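Dna-binding protein RAP1 (Saccharomyces cerevisiae, PDB 4BJT) probably binds DNA at telomeres and gene control sites, and takes up the binding module of Rif1 through its C-terminal domain. Local coordinates at residues Asp76-Leu81 / Leu145-Asp150; Asp93-Val98 / Val139-Phe144; Lys180-Lys183 / Arg189-Met192; Arg89-Lys94 / Thr119-Asn124. All coordinates share one frame; numbering follows the deposited sequence. Where two conformers were deposited one is given.

Interaction 1: residues Asp76-Leu81 / Leu145-Asp150; sequences DLFLPL and LNMFKD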
loop_
_atom_site.group_PDB
_atom_site.type_symbol
_atom_site.label_atom_id
_atom_site.label_comp_id
_atom_site.label_asym_id
_atom_site.label_seq_id
_atom_site.Cartn_x
_atom_site.Cartn_y
_atom_site.Cartn_z
ATOM N N ASP C 76 5.693 -16.707 -1.365
ATOM C CA ASP C 76 6.463 -16.040 -0.314
ATOM C C ASP C 76 5.768 -14.791 0.191
ATOM O O ASP C 76 6.162 -14.296 1.242
ATOM C CB ASP C 76 7.894 -15.703 -0.717
ATOM C CG ASP C 76 7.975 -14.740 -1.820
ATOM O OD1 ASP C 76 7.443 -15.039 -2.865
ATOM O OD2 ASP C 76 8.558 -13.649 -1.618
ATOM N N LEU C 77 4.744 -14.283 -0.535
ATOM C CA LEU C 77 3.977 -13.096 -0.153
ATOM C C LEU C 77 2.556 -13.398 0.333
ATOM O O LEU C 77 2.024 -12.667 1.161
ATOM C CB LEU C 77 3.877 -12.164 -1.355
ATOM C CG LEU C 77 5.205 -11.635 -1.906
ATOM C CD1 LEU C 77 4.954 -10.826 -3.170
ATOM C CD2 LEU C 77 5.927 -10.797 -0.883
ATOM N N PHE C 78 1.959 -14.483 -0.181
ATOM C CA PHE C 78 0.574 -14.848 0.095
ATOM C C PHE C 78 0.441 -16.248 0.600
ATOM O O PHE C 78 1.204 -17.149 0.217
ATOM C CB PHE C 78 -0.249 -14.699 -1.174
ATOM C CG PHE C 78 -0.308 -13.283 -1.696
ATOM C CD1 PHE C 78 -1.250 -12.392 -1.219
ATOM C CD2 PHE C 78 0.576 -12.851 -2.669
ATOM C CE1 PHE C 78 -1.349 -11.109 -1.749
ATOM C CE2 PHE C 78 0.531 -11.542 -3.143
ATOM C CZ PHE C 78 -0.446 -10.684 -2.697
ATOM N N LEU C 79 -0.563 -16.439 1.457
ATOM C CA LEU C 79 -0.893 -17.718 2.077
ATOM C C LEU C 79 -1.836 -18.503 1.200
ATOM O O LEU C 79 -2.469 -17.952 0.289
ATOM C CB LEU C 79 -1.570 -17.448 3.436
ATOM C CG LEU C 79 -0.642 -16.868 4.486
ATOM C CD1 LEU C 79 -1.355 -15.916 5.392
ATOM C CD2 LEU C 79 0.036 -17.938 5.267
ATOM N N PRO C 80 -2.020 -19.814 1.495
ATOM C CA PRO C 80 -2.922 -20.613 0.663
ATOM C C PRO C 80 -4.332 -20.019 0.498
ATOM O O PRO C 80 -4.890 -20.108 -0.590
ATOM C CB PRO C 80 -2.926 -21.974 1.367
ATOM C CG PRO C 80 -1.597 -22.037 2.024
ATOM C CD PRO C 80 -1.299 -20.639 2.474
ATOM N N LEU C 81 -4.889 -19.341 1.534
ATOM C CA LEU C 81 -6.223 -18.765 1.441
ATOM C C LEU C 81 -6.355 -17.799 0.256
ATOM O O LEU C 81 -7.378 -17.794 -0.428
ATOM C CB LEU C 81 -6.589 -18.051 2.761
ATOM C CG LEU C 81 -7.947 -17.341 2.802
ATOM C CD1 LEU C 81 -9.087 -18.345 2.731
ATOM C CD2 LEU C 81 -8.091 -16.582 4.097
ATOM N N LEU C 145 -3.739 -3.350 -6.685
ATOM C CA LEU C 145 -4.121 -3.237 -8.089
ATOM C C LEU C 145 -2.930 -2.928 -8.956
ATOM O O LEU C 145 -2.802 -3.479 -10.045
ATOM C CB LEU C 145 -5.169 -2.150 -8.297
ATOM C CG LEU C 145 -6.562 -2.454 -7.755
ATOM C CD1 LEU C 145 -7.392 -1.161 -7.632
ATOM C CD2 LEU C 145 -7.277 -3.490 -8.627
ATOM N N ASN C 146 -2.068 -1.992 -8.507
ATOM C CA ASN C 146 -0.915 -1.587 -9.307
ATOM C C ASN C 146 0.178 -2.648 -9.298
ATOM O O ASN C 146 0.775 -2.915 -10.331
ATOM C CB ASN C 146 -0.426 -0.205 -8.886
ATOM C CG ASN C 146 -1.393 0.850 -9.368
ATOM O OD1 ASN C 146 -1.269 1.354 -10.476
ATOM N ND2 ASN C 146 -2.376 1.156 -8.579
ATOM N N MET C 147 0.407 -3.303 -8.166
ATOM C CA MET C 147 1.341 -4.419 -8.079
ATOM C C MET C 147 0.947 -5.498 -9.077
ATOM O O MET C 147 1.771 -5.999 -9.841
ATOM C CB MET C 147 1.314 -4.989 -6.650
ATOM C CG MET C 147 2.164 -6.262 -6.475
ATOM S SD MET C 147 1.709 -6.997 -4.891
ATOM C CE MET C 147 2.697 -8.540 -4.850
ATOM N N PHE C 148 -0.318 -5.867 -9.058
ATOM C CA PHE C 148 -0.802 -6.929 -9.927
ATOM C C PHE C 148 -0.819 -6.545 -11.397
ATOM O O PHE C 148 -0.429 -7.368 -12.234
ATOM C CB PHE C 148 -2.202 -7.364 -9.515
ATOM C CG PHE C 148 -2.414 -7.914 -8.121
ATOM C CD1 PHE C 148 -1.366 -8.481 -7.411
ATOM C CD2 PHE C 148 -3.696 -8.106 -7.632
ATOM C CE1 PHE C 148 -1.591 -9.080 -6.170
ATOM C CE2 PHE C 148 -3.909 -8.707 -6.405
ATOM C CZ PHE C 148 -2.859 -9.243 -5.713
ATOM N N LYS C 149 -1.276 -5.325 -11.725
ATOM C CA LYS C 149 -1.316 -4.904 -13.126
ATOM C C LYS C 149 0.099 -4.791 -13.694
ATOM O O LYS C 149 0.337 -5.251 -14.816
ATOM C CB LYS C 149 -2.071 -3.570 -13.278
ATOM C CG LYS C 149 -2.377 -3.182 -14.730
ATOM C CD LYS C 149 -2.994 -1.786 -14.841
ATOM C CE LYS C 149 -3.099 -1.318 -16.271
ATOM N NZ LYS C 149 -3.868 -0.052 -16.380
ATOM N N ASP C 150 1.025 -4.183 -12.944
ATOM C CA ASP C 150 2.395 -3.937 -13.400
ATOM C C ASP C 150 3.312 -5.146 -13.265
ATOM O O ASP C 150 4.423 -5.101 -13.797
ATOM C CB ASP C 150 3.023 -2.767 -12.621
ATOM C CG ASP C 150 2.322 -1.411 -12.658
ATOM O OD1 ASP C 150 1.562 -1.158 -13.617
ATOM O OD2 ASP C 150 2.575 -0.590 -11.739
#
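Phe-78 and Met-147 carry this contact, with Phe-148 and Leu-77 at their sides. Segment 76-81 is mostly loop, leading into helix 80-83, and segment 145-150 is the last part of helix 140-150. The backbones stay far apart. Even the closest pair of CA atoms, Leu-77 to Met-147, is separated by 12.0 Å, so the contact is made by side chains alone. Met-147 reaches across with its whole length. Its first torsion sets CG opposite the backbone N (chi1 174°), and the chain runs straight out from there to the terminal methyl. That methyl, CE, meets Leu-77 CD1 tip to tip at 3.6 Å. It also lies at the edge of the Phe-78 ring, near the ring plane, 4.1 Å from CE2. The Phe-78 ring points from the loop toward the helix. Its far corner CZ comes 4.0 Å from Phe-148 CE1 and lies in the plane of the Phe-148 ring, at the edge. The two rings approach from opposite directions, with planes inclined by about 47°, so this is no parallel stack. Neighbours close the cluster. Phe-125 of helix 123-132 touches both Leu-77 and Met-147, while the Phe-78 ring stacks with Phe-82. Backbone hydrogen bonds between Leu-77 and Arg-122 and between Leu-79 and Gly-120 also hold the loop. No polar group bonds across the contact. Its hold therefore rests on shape and on keeping water out, through a thioether arm, a leucine methyl and two aromatic rings.

Interaction 2: residues Asp93-Val98 / Val139-Phe144; sequences DKLHEV and VFPRYF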
loop_
_atom_site.group_PDB
_atom_site.type_symbol
_atom_site.label_atom_id
_atom_site.label_comp_id
_atom_site.label_asym_id
_atom_site.label_seq_id
_atom_site.Cartn_x
_atom_site.Cartn_y
_atom_site.Cartn_z
ATOM N N ASP C 93 -12.579 -7.112 -3.191
ATOM C CA ASP C 93 -13.775 -6.839 -2.426
ATOM C C ASP C 93 -13.619 -7.316 -0.966
ATOM O O ASP C 93 -14.069 -6.609 -0.063
ATOM C CB ASP C 93 -15.014 -7.412 -3.124
ATOM C CG ASP C 93 -15.348 -6.700 -4.445
ATOM O OD1 ASP C 93 -14.697 -5.690 -4.767
ATOM O OD2 ASP C 93 -16.160 -7.232 -5.214
ATOM N N LYS C 94 -12.907 -8.443 -0.713
ATOM C CA LYS C 94 -12.633 -8.871 0.669
ATOM C C LYS C 94 -11.675 -7.886 1.341
ATOM O O LYS C 94 -11.860 -7.550 2.507
ATOM C CB LYS C 94 -12.073 -10.300 0.729
ATOM C CG LYS C 94 -12.042 -10.878 2.126
ATOM C CD LYS C 94 -13.451 -11.140 2.664
ATOM C CE LYS C 94 -13.450 -11.663 4.068
ATOM N NZ LYS C 94 -14.789 -12.210 4.460
ATOM N N LEU C 95 -10.668 -7.424 0.601
ATOM C CA LEU C 95 -9.698 -6.450 1.104
ATOM C C LEU C 95 -10.453 -5.194 1.544
ATOM O O LEU C 95 -10.216 -4.699 2.642
ATOM C CB LEU C 95 -8.655 -6.146 0.033
ATOM C CG LEU C 95 -7.629 -5.068 0.401
ATOM C CD1 LEU C 95 -6.741 -5.534 1.562
ATOM C CD2 LEU C 95 -6.772 -4.734 -0.777
ATOM N N HIS C 96 -11.398 -4.705 0.701
ATOM C CA HIS C 96 -12.230 -3.533 1.040
ATOM C C HIS C 96 -12.963 -3.749 2.364
ATOM O O HIS C 96 -12.975 -2.855 3.206
ATOM C CB HIS C 96 -13.254 -3.246 -0.074
ATOM C CG HIS C 96 -14.154 -2.080 0.213
ATOM N ND1 HIS C 96 -15.433 -2.256 0.727
ATOM C CD2 HIS C 96 -13.913 -0.756 0.092
ATOM C CE1 HIS C 96 -15.937 -1.038 0.866
ATOM N NE2 HIS C 96 -15.056 -0.105 0.501
ATOM N N GLU C 97 -13.568 -4.921 2.545
ATOM C CA GLU C 97 -14.297 -5.264 3.776
ATOM C C GLU C 97 -13.364 -5.219 5.015
ATOM O O GLU C 97 -13.724 -4.605 6.032
ATOM C CB GLU C 97 -14.968 -6.641 3.611
ATOM C CG GLU C 97 -15.899 -7.068 4.728
ATOM C CD GLU C 97 -16.475 -8.465 4.555
ATOM O OE1 GLU C 97 -16.433 -9.003 3.425
ATOM O OE2 GLU C 97 -16.989 -9.016 5.556
ATOM N N VAL C 98 -12.133 -5.744 4.900
ATOM C CA VAL C 98 -11.186 -5.721 6.024
ATOM C C VAL C 98 -10.777 -4.299 6.370
ATOM O O VAL C 98 -10.881 -3.888 7.536
ATOM C CB VAL C 98 -9.920 -6.565 5.724
ATOM C CG1 VAL C 98 -8.856 -6.374 6.817
ATOM C CG2 VAL C 98 -10.271 -8.043 5.584
ATOM N N VAL C 139 -4.865 3.603 0.826
ATOM C CA VAL C 139 -3.991 3.340 -0.312
ATOM C C VAL C 139 -3.709 1.803 -0.442
ATOM O O VAL C 139 -3.090 1.387 -1.415
ATOM C CB VAL C 139 -2.721 4.230 -0.201
ATOM C CG1 VAL C 139 -1.847 4.110 -1.436
ATOM C CG2 VAL C 139 -3.098 5.702 0.017
ATOM N N PHE C 140 -4.192 0.939 0.495
ATOM C CA PHE C 140 -3.974 -0.526 0.372
ATOM C C PHE C 140 -4.503 -1.084 -0.928
ATOM O O PHE C 140 -3.803 -1.823 -1.631
ATOM C CB PHE C 140 -4.622 -1.301 1.522
ATOM C CG PHE C 140 -3.636 -1.934 2.444
ATOM C CD1 PHE C 140 -3.023 -3.110 2.109
ATOM C CD2 PHE C 140 -3.325 -1.349 3.648
ATOM C CE1 PHE C 140 -2.112 -3.719 2.977
ATOM C CE2 PHE C 140 -2.389 -1.932 4.490
ATOM C CZ PHE C 140 -1.816 -3.133 4.158
ATOM N N PRO C 141 -5.756 -0.783 -1.315
ATOM C CA PRO C 141 -6.256 -1.341 -2.586
ATOM C C PRO C 141 -5.423 -0.914 -3.791
ATOM O O PRO C 141 -5.102 -1.714 -4.667
ATOM C CB PRO C 141 -7.699 -0.839 -2.645
ATOM C CG PRO C 141 -8.065 -0.640 -1.211
ATOM C CD PRO C 141 -6.808 -0.039 -0.617
ATOM N N ARG C 142 -5.011 0.350 -3.797
ATOM C CA ARG C 142 -4.178 0.892 -4.841
ATOM C C ARG C 142 -2.871 0.090 -4.955
ATOM O O ARG C 142 -2.371 -0.151 -6.053
ATOM C CB ARG C 142 -3.848 2.363 -4.465
ATOM C CG ARG C 142 -3.141 3.069 -5.542
ATOM C CD ARG C 142 -2.864 4.533 -5.183
ATOM N NE ARG C 142 -4.099 5.285 -4.977
ATOM C CZ ARG C 142 -4.146 6.600 -4.738
ATOM N NH1 ARG C 142 -3.030 7.293 -4.589
ATOM N NH2 ARG C 142 -5.315 7.220 -4.614
ATOM N N TYR C 143 -2.289 -0.274 -3.815
ATOM C CA TYR C 143 -1.041 -1.023 -3.803
ATOM C C TYR C 143 -1.226 -2.318 -4.565
ATOM O O TYR C 143 -0.467 -2.603 -5.493
ATOM C CB TYR C 143 -0.579 -1.280 -2.366
ATOM C CG TYR C 143 0.801 -1.902 -2.287
ATOM C CD1 TYR C 143 1.005 -3.244 -2.604
ATOM C CD2 TYR C 143 1.917 -1.129 -1.987
ATOM C CE1 TYR C 143 2.274 -3.804 -2.577
ATOM C CE2 TYR C 143 3.186 -1.695 -1.894
ATOM C CZ TYR C 143 3.367 -3.028 -2.199
ATOM O OH TYR C 143 4.645 -3.523 -2.124
ATOM N N PHE C 144 -2.237 -3.096 -4.207
ATOM C CA PHE C 144 -2.427 -4.405 -4.879
ATOM C C PHE C 144 -2.828 -4.277 -6.334
ATOM O O PHE C 144 -2.303 -5.013 -7.165
ATOM C CB PHE C 144 -3.427 -5.273 -4.112
ATOM C CG PHE C 144 -2.857 -5.776 -2.819
ATOM C CD1 PHE C 144 -1.882 -6.746 -2.813
ATOM C CD2 PHE C 144 -3.249 -5.237 -1.614
ATOM C CE1 PHE C 144 -1.321 -7.186 -1.616
ATOM C CE2 PHE C 144 -2.662 -5.663 -0.419
ATOM C CZ PHE C 144 -1.709 -6.636 -0.434
#
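Leu-95 packs against Phe-140, Pro-141 and Phe-144 where two helices of this all-helical domain run nearly antiparallel. The short axes of helix 93-98 and helix 140-144 cross at 155° and approach to 10.5 Å. The aliphatic contacts all come from Leu-95. Its CG lies opposite the backbone N (chi1 176°), which sends both methyls across to the other helix. CD2 settles on the backbone of the first turn, 3.9 Å from Pro-141 CA. The same methyl is 4.3 Å from Pro-141 CG. A proline fits here because the N-H groups of a helix's first turn have no carbonyl within the helix to bond.

Aromatic contacts flank this spot. Leu-95 CD2 reaches 3.7 Å from Phe-144 CD2, the two side chains crossing obliquely. CD1 lies more loosely against the Phe-140 ring. Leu-115 of helix 108-119 also touches Leu-95, and Phe-91 meets the Phe-144 ring edge to face.

No hydrogen bond joins the segments, and the charged side chains take no part. Lys-94 NZ and Glu-97 OE1 form only a long salt bridge within their own helix. Arg-142 leaves its helix in the direction away from Leu-95 and forms salt bridges with Asp-59 and Glu-55. Within helix 140-150 the two phenylalanines also meet: Phe-144 CE2 lies at the edge of the Phe-140 ring, in its plane.

Interaction 3: residues Lys180-Lys183 / Arg189-Met192; sequences KLVK and RMEM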
loop_
_atom_site.group_PDB
_atom_site.type_symbol
_atom_site.label_atom_id
_atom_site.label_comp_id
_atom_site.label_asym_id
_atom_site.label_seq_id
_atom_site.Cartn_x
_atom_site.Cartn_y
_atom_site.Cartn_z
ATOM N N LYS C 180 10.274 16.596 -7.820
ATOM C CA LYS C 180 9.726 15.384 -8.417
ATOM C C LYS C 180 8.953 14.552 -7.395
ATOM O O LYS C 180 7.913 13.956 -7.696
ATOM C CB LYS C 180 10.836 14.526 -9.031
ATOM C CG LYS C 180 11.438 15.135 -10.280
ATOM C CD LYS C 180 12.480 14.207 -10.894
ATOM C CE LYS C 180 13.044 14.738 -12.191
ATOM N NZ LYS C 180 13.847 13.707 -12.906
ATOM N N LEU C 181 9.484 14.506 -6.183
ATOM C CA LEU C 181 8.856 13.800 -5.112
ATOM C C LEU C 181 7.498 14.384 -4.740
ATOM O O LEU C 181 6.548 13.614 -4.566
ATOM C CB LEU C 181 9.805 13.815 -3.917
ATOM C CG LEU C 181 9.444 12.946 -2.779
ATOM C CD1 LEU C 181 9.447 11.475 -3.195
ATOM C CD2 LEU C 181 10.421 13.144 -1.658
ATOM N N VAL C 182 7.398 15.719 -4.610
ATOM C CA VAL C 182 6.111 16.334 -4.254
ATOM C C VAL C 182 5.160 16.241 -5.412
ATOM O O VAL C 182 3.970 16.130 -5.185
ATOM C CB VAL C 182 6.158 17.754 -3.654
ATOM C CG1 VAL C 182 6.966 17.760 -2.388
ATOM C CG2 VAL C 182 6.643 18.780 -4.660
ATOM N N LYS C 183 5.655 16.230 -6.658
ATOM C CA LYS C 183 4.779 16.034 -7.815
ATOM C C LYS C 183 4.116 14.632 -7.756
ATOM O O LYS C 183 2.942 14.471 -8.108
ATOM C CB LYS C 183 5.584 16.207 -9.106
ATOM C CG LYS C 183 4.789 15.961 -10.368
ATOM C CD LYS C 183 5.485 16.566 -11.584
ATOM C CE LYS C 183 4.776 16.269 -12.892
ATOM N NZ LYS C 183 3.473 16.990 -13.039
ATOM N N ARG C 189 1.605 14.480 1.971
ATOM C CA ARG C 189 2.270 13.181 2.187
ATOM C C ARG C 189 3.755 13.348 2.482
ATOM O O ARG C 189 4.312 12.596 3.292
ATOM C CB ARG C 189 2.126 12.270 0.960
ATOM C CG ARG C 189 0.713 11.808 0.713
ATOM C CD ARG C 189 0.722 10.574 -0.151
ATOM N NE ARG C 189 -0.616 10.094 -0.490
ATOM C CZ ARG C 189 -1.282 10.366 -1.621
ATOM N NH1 ARG C 189 -0.745 11.156 -2.553
ATOM N NH2 ARG C 189 -2.485 9.836 -1.831
ATOM N N MET C 190 4.407 14.287 1.788
ATOM C CA MET C 190 5.828 14.541 2.015
ATOM C C MET C 190 6.081 15.001 3.450
ATOM O O MET C 190 6.988 14.471 4.106
ATOM C CB MET C 190 6.429 15.498 1.008
ATOM C CG MET C 190 7.903 15.661 1.253
ATOM S SD MET C 190 8.759 16.704 0.113
ATOM C CE MET C 190 8.149 18.338 0.649
ATOM N N GLU C 191 5.226 15.882 3.969
ATOM C CA GLU C 191 5.367 16.344 5.348
ATOM C C GLU C 191 5.129 15.181 6.323
ATOM O O GLU C 191 5.872 15.054 7.312
ATOM C CB GLU C 191 4.436 17.512 5.641
ATOM C CG GLU C 191 4.843 18.776 4.909
ATOM C CD GLU C 191 6.225 19.338 5.201
ATOM O OE1 GLU C 191 6.784 19.039 6.282
ATOM O OE2 GLU C 191 6.748 20.088 4.343
ATOM N N MET C 192 4.130 14.315 6.049
ATOM C CA MET C 192 3.903 13.172 6.932
ATOM C C MET C 192 5.132 12.250 6.942
ATOM O O MET C 192 5.558 11.777 8.008
ATOM C CB MET C 192 2.664 12.372 6.537
ATOM C CG MET C 192 2.391 11.252 7.533
ATOM S SD MET C 192 0.929 10.279 7.176
ATOM C CE MET C 192 -0.275 11.242 7.979
#
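No ring or other flat group takes part where Val-182 and Met-190 meet, so there are no faces or edges to assign between the segments. Trp-162, from a loop, touches Leu-181. The contact itself is made of the methyls of branched side chains and a thioether. Val-182 CG1 comes 3.3 Å from Met-190 SD and equally near its CE. The approach of CG1 to CE is tighter than usual contact between carbons, so the exact placing of the methionine end is doubtful. A more relaxed approach lies further back, with Val-182 CG1 4.1 Å from Met-190 CB.

Two consecutive helices are joined here by a very short bend: helix 175-185 is followed almost at once by helix 187-198, which turns off steeply. Val-182 and Met-190 have the closest CA atoms of the pair, at 6.5 Å.

Met-190 carries its chain straight from the backbone as far as SD, then bends at the last torsion (chi3 73°). The bend turns CE back toward Val-182, though how closely is uncertain, while SD stays 4.3 Å from Leu-181 CD2. The two side chains of Val-182 and Met-190 slant across each other. Leu-170 of helix 164-171 touches both Leu-181 and Met-190 and so adds a third helix to the cluster. Arg-189 is tied to Glu-55 by a salt bridge and to the carbonyl of His-185. Met-192 packs on an aromatic side chain of the bound peptide, presumably the Rif1 module.

Interaction 4: residues Arg89-Lys94 / Thr119-Asn124; sequences RQFMDK and TGIRKN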
loop_
_atom_site.group_PDB
_atom_site.type_symbol
_atom_site.label_atom_id
_atom_site.label_comp_id
_atom_site.label_asym_id
_atom_site.label_seq_id
_atom_site.Cartn_x
_atom_site.Cartn_y
_atom_site.Cartn_z
ATOM N N ARG C 89 -11.243 -9.504 -8.537
ATOM C CA ARG C 89 -12.333 -8.726 -7.961
ATOM C C ARG C 89 -12.742 -9.292 -6.590
ATOM O O ARG C 89 -12.993 -8.523 -5.667
ATOM C CB ARG C 89 -13.524 -8.676 -8.928
ATOM C CG ARG C 89 -14.671 -7.825 -8.429
ATOM C CD ARG C 89 -15.795 -7.808 -9.424
ATOM N NE ARG C 89 -15.476 -7.042 -10.633
ATOM C CZ ARG C 89 -15.620 -5.718 -10.771
ATOM N NH1 ARG C 89 -16.050 -4.979 -9.763
ATOM N NH2 ARG C 89 -15.315 -5.129 -11.918
ATOM N N GLN C 90 -12.818 -10.611 -6.457
ATOM C CA GLN C 90 -13.232 -11.212 -5.194
ATOM C C GLN C 90 -12.233 -10.872 -4.089
ATOM O O GLN C 90 -12.628 -10.513 -2.971
ATOM C CB GLN C 90 -13.442 -12.709 -5.320
ATOM C CG GLN C 90 -14.152 -13.271 -4.092
ATOM C CD GLN C 90 -14.469 -14.731 -4.261
ATOM O OE1 GLN C 90 -13.605 -15.505 -4.633
ATOM N NE2 GLN C 90 -15.739 -15.122 -4.116
ATOM N N PHE C 91 -10.931 -10.964 -4.398
ATOM C CA PHE C 91 -9.888 -10.585 -3.444
ATOM C C PHE C 91 -10.023 -9.117 -3.060
ATOM O O PHE C 91 -10.011 -8.778 -1.878
ATOM C CB PHE C 91 -8.493 -10.858 -4.027
ATOM C CG PHE C 91 -7.360 -10.178 -3.289
ATOM C CD1 PHE C 91 -6.898 -10.674 -2.073
ATOM C CD2 PHE C 91 -6.768 -9.046 -3.799
ATOM C CE1 PHE C 91 -5.869 -10.032 -1.384
ATOM C CE2 PHE C 91 -5.761 -8.390 -3.097
ATOM C CZ PHE C 91 -5.282 -8.918 -1.916
ATOM N N MET C 92 -10.182 -8.237 -4.045
ATOM C CA MET C 92 -10.242 -6.798 -3.791
ATOM C C MET C 92 -11.462 -6.461 -2.951
ATOM O O MET C 92 -11.382 -5.601 -2.082
ATOM C CB MET C 92 -10.281 -5.988 -5.101
ATOM C CG MET C 92 -9.034 -6.121 -5.940
ATOM S SD MET C 92 -7.496 -5.585 -5.112
ATOM C CE MET C 92 -7.892 -3.982 -4.666
ATOM N N ASP C 93 -12.579 -7.112 -3.191
ATOM C CA ASP C 93 -13.775 -6.839 -2.426
ATOM C C ASP C 93 -13.619 -7.316 -0.966
ATOM O O ASP C 93 -14.069 -6.609 -0.063
ATOM C CB ASP C 93 -15.014 -7.412 -3.124
ATOM C CG ASP C 93 -15.348 -6.700 -4.445
ATOM O OD1 ASP C 93 -14.697 -5.690 -4.767
ATOM O OD2 ASP C 93 -16.160 -7.232 -5.214
ATOM N N LYS C 94 -12.907 -8.443 -0.713
ATOM C CA LYS C 94 -12.633 -8.871 0.669
ATOM C C LYS C 94 -11.675 -7.886 1.341
ATOM O O LYS C 94 -11.860 -7.550 2.507
ATOM C CB LYS C 94 -12.073 -10.300 0.729
ATOM C CG LYS C 94 -12.042 -10.878 2.126
ATOM C CD LYS C 94 -13.451 -11.140 2.664
ATOM C CE LYS C 94 -13.450 -11.663 4.068
ATOM N NZ LYS C 94 -14.789 -12.210 4.460
ATOM N N THR C 119 -7.816 -12.357 4.023
ATOM C CA THR C 119 -7.349 -12.163 2.648
ATOM C C THR C 119 -6.092 -12.975 2.295
ATOM O O THR C 119 -5.721 -12.945 1.134
ATOM C CB THR C 119 -7.139 -10.664 2.336
ATOM O OG1 THR C 119 -6.458 -10.033 3.400
ATOM C CG2 THR C 119 -8.430 -9.920 2.115
ATOM N N GLY C 120 -5.452 -13.657 3.247
ATOM C CA GLY C 120 -4.291 -14.475 2.915
ATOM C C GLY C 120 -3.045 -13.691 2.573
ATOM O O GLY C 120 -2.188 -14.199 1.847
ATOM N N ILE C 121 -2.899 -12.482 3.101
ATOM C CA ILE C 121 -1.683 -11.691 2.906
ATOM C C ILE C 121 -0.757 -11.996 4.081
ATOM O O ILE C 121 -1.190 -11.904 5.232
ATOM C CB ILE C 121 -1.987 -10.191 2.826
ATOM C CG1 ILE C 121 -3.026 -9.870 1.712
ATOM C CG2 ILE C 121 -0.677 -9.396 2.617
ATOM C CD1 ILE C 121 -3.694 -8.541 1.914
ATOM N N ARG C 122 0.506 -12.376 3.813
ATOM C CA ARG C 122 1.428 -12.709 4.908
ATOM C C ARG C 122 1.704 -11.482 5.775
ATOM O O ARG C 122 1.778 -10.370 5.272
ATOM C CB ARG C 122 2.720 -13.326 4.382
ATOM C CG ARG C 122 2.472 -14.721 3.805
ATOM C CD ARG C 122 3.743 -15.374 3.335
ATOM N NE ARG C 122 3.491 -16.652 2.667
ATOM C CZ ARG C 122 3.299 -17.825 3.259
ATOM N NH1 ARG C 122 3.355 -17.930 4.587
ATOM N NH2 ARG C 122 3.082 -18.913 2.529
ATOM N N LYS C 123 1.855 -11.703 7.093
ATOM C CA LYS C 123 2.007 -10.612 8.046
ATOM C C LYS C 123 3.202 -9.701 7.792
ATOM O O LYS C 123 3.098 -8.474 7.971
ATOM C CB LYS C 123 2.057 -11.148 9.471
ATOM C CG LYS C 123 0.785 -11.810 9.918
ATOM C CD LYS C 123 1.011 -12.357 11.316
ATOM C CE LYS C 123 -0.191 -13.052 11.842
ATOM N NZ LYS C 123 0.067 -13.612 13.205
ATOM N N ASN C 124 4.317 -10.274 7.396
ATOM C CA ASN C 124 5.510 -9.466 7.101
ATOM C C ASN C 124 5.297 -8.605 5.840
ATOM O O ASN C 124 5.725 -7.450 5.798
ATOM C CB ASN C 124 6.773 -10.299 6.988
ATOM C CG ASN C 124 6.714 -11.443 6.026
ATOM O OD1 ASN C 124 5.641 -11.885 5.605
ATOM N ND2 ASN C 124 7.864 -12.004 5.717
#
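Phe-91 and Lys-94 of helix 88-99 rest on Thr-119 and Ile-121. Phe-91 holds CG opposite its backbone N (chi1 165°), and this swings the ring end toward the second segment. The ring presents its edge. Thr-119 O lies in the ring plane, 3.9 Å from Phe-91 CE1. Ile-121 CD1 approaches the same ring near its plane, 4.2 Å from CZ. The side chains of Thr-119 and Ile-121 both cross that of Phe-91 at about a right angle.

Thr-119 divides its two branches between different tasks. CG2 packs against the lysine stem, 3.7 Å from Lys-94 CG. OG1 sits between the backbone N and the carbonyl carbon (chi1 45°) and hydrogen-bonds to the carbonyl of Leu-115, which satisfies this buried hydroxyl. Lys-94 begins toward Thr-119, but its chain bends so that the amine end leads away.

The ring of Phe-91 also meets Phe-82 and Phe-144 edge to face. Gly-120 follows with positive phi, and Arg-122 stands at the N-cap of helix 123-132. The arrangement is that of a tight turn between two helices, with a left-handed glycine ending helix 108-119 and a third helix, 88-99, packed against the junction.

Interactions 1, 2 and 4 form one continuous core region. Interactions 1 and 2 share helix 140-150, while 2 and 4 share helix 88-99. Phe-78 CZ lies 3.8 Å from Phe-144 CE1, joining 1 to 2. The loop of interaction 1 meets the turn of interaction 4 through probable backbone hydrogen bonds. Interaction 3 lies on the opposite side of the chain's centre, about 26 Å from interaction 1 between centres. It is also buried, but Val-182 lies at its more open side. Aromatic rings appear in 1, 2 and 4, whereas 3 has no ring between its segments; like 1 it uses a methionine. Arg-142 and Arg-189, from segments of 2 and 3, both engage Glu-55.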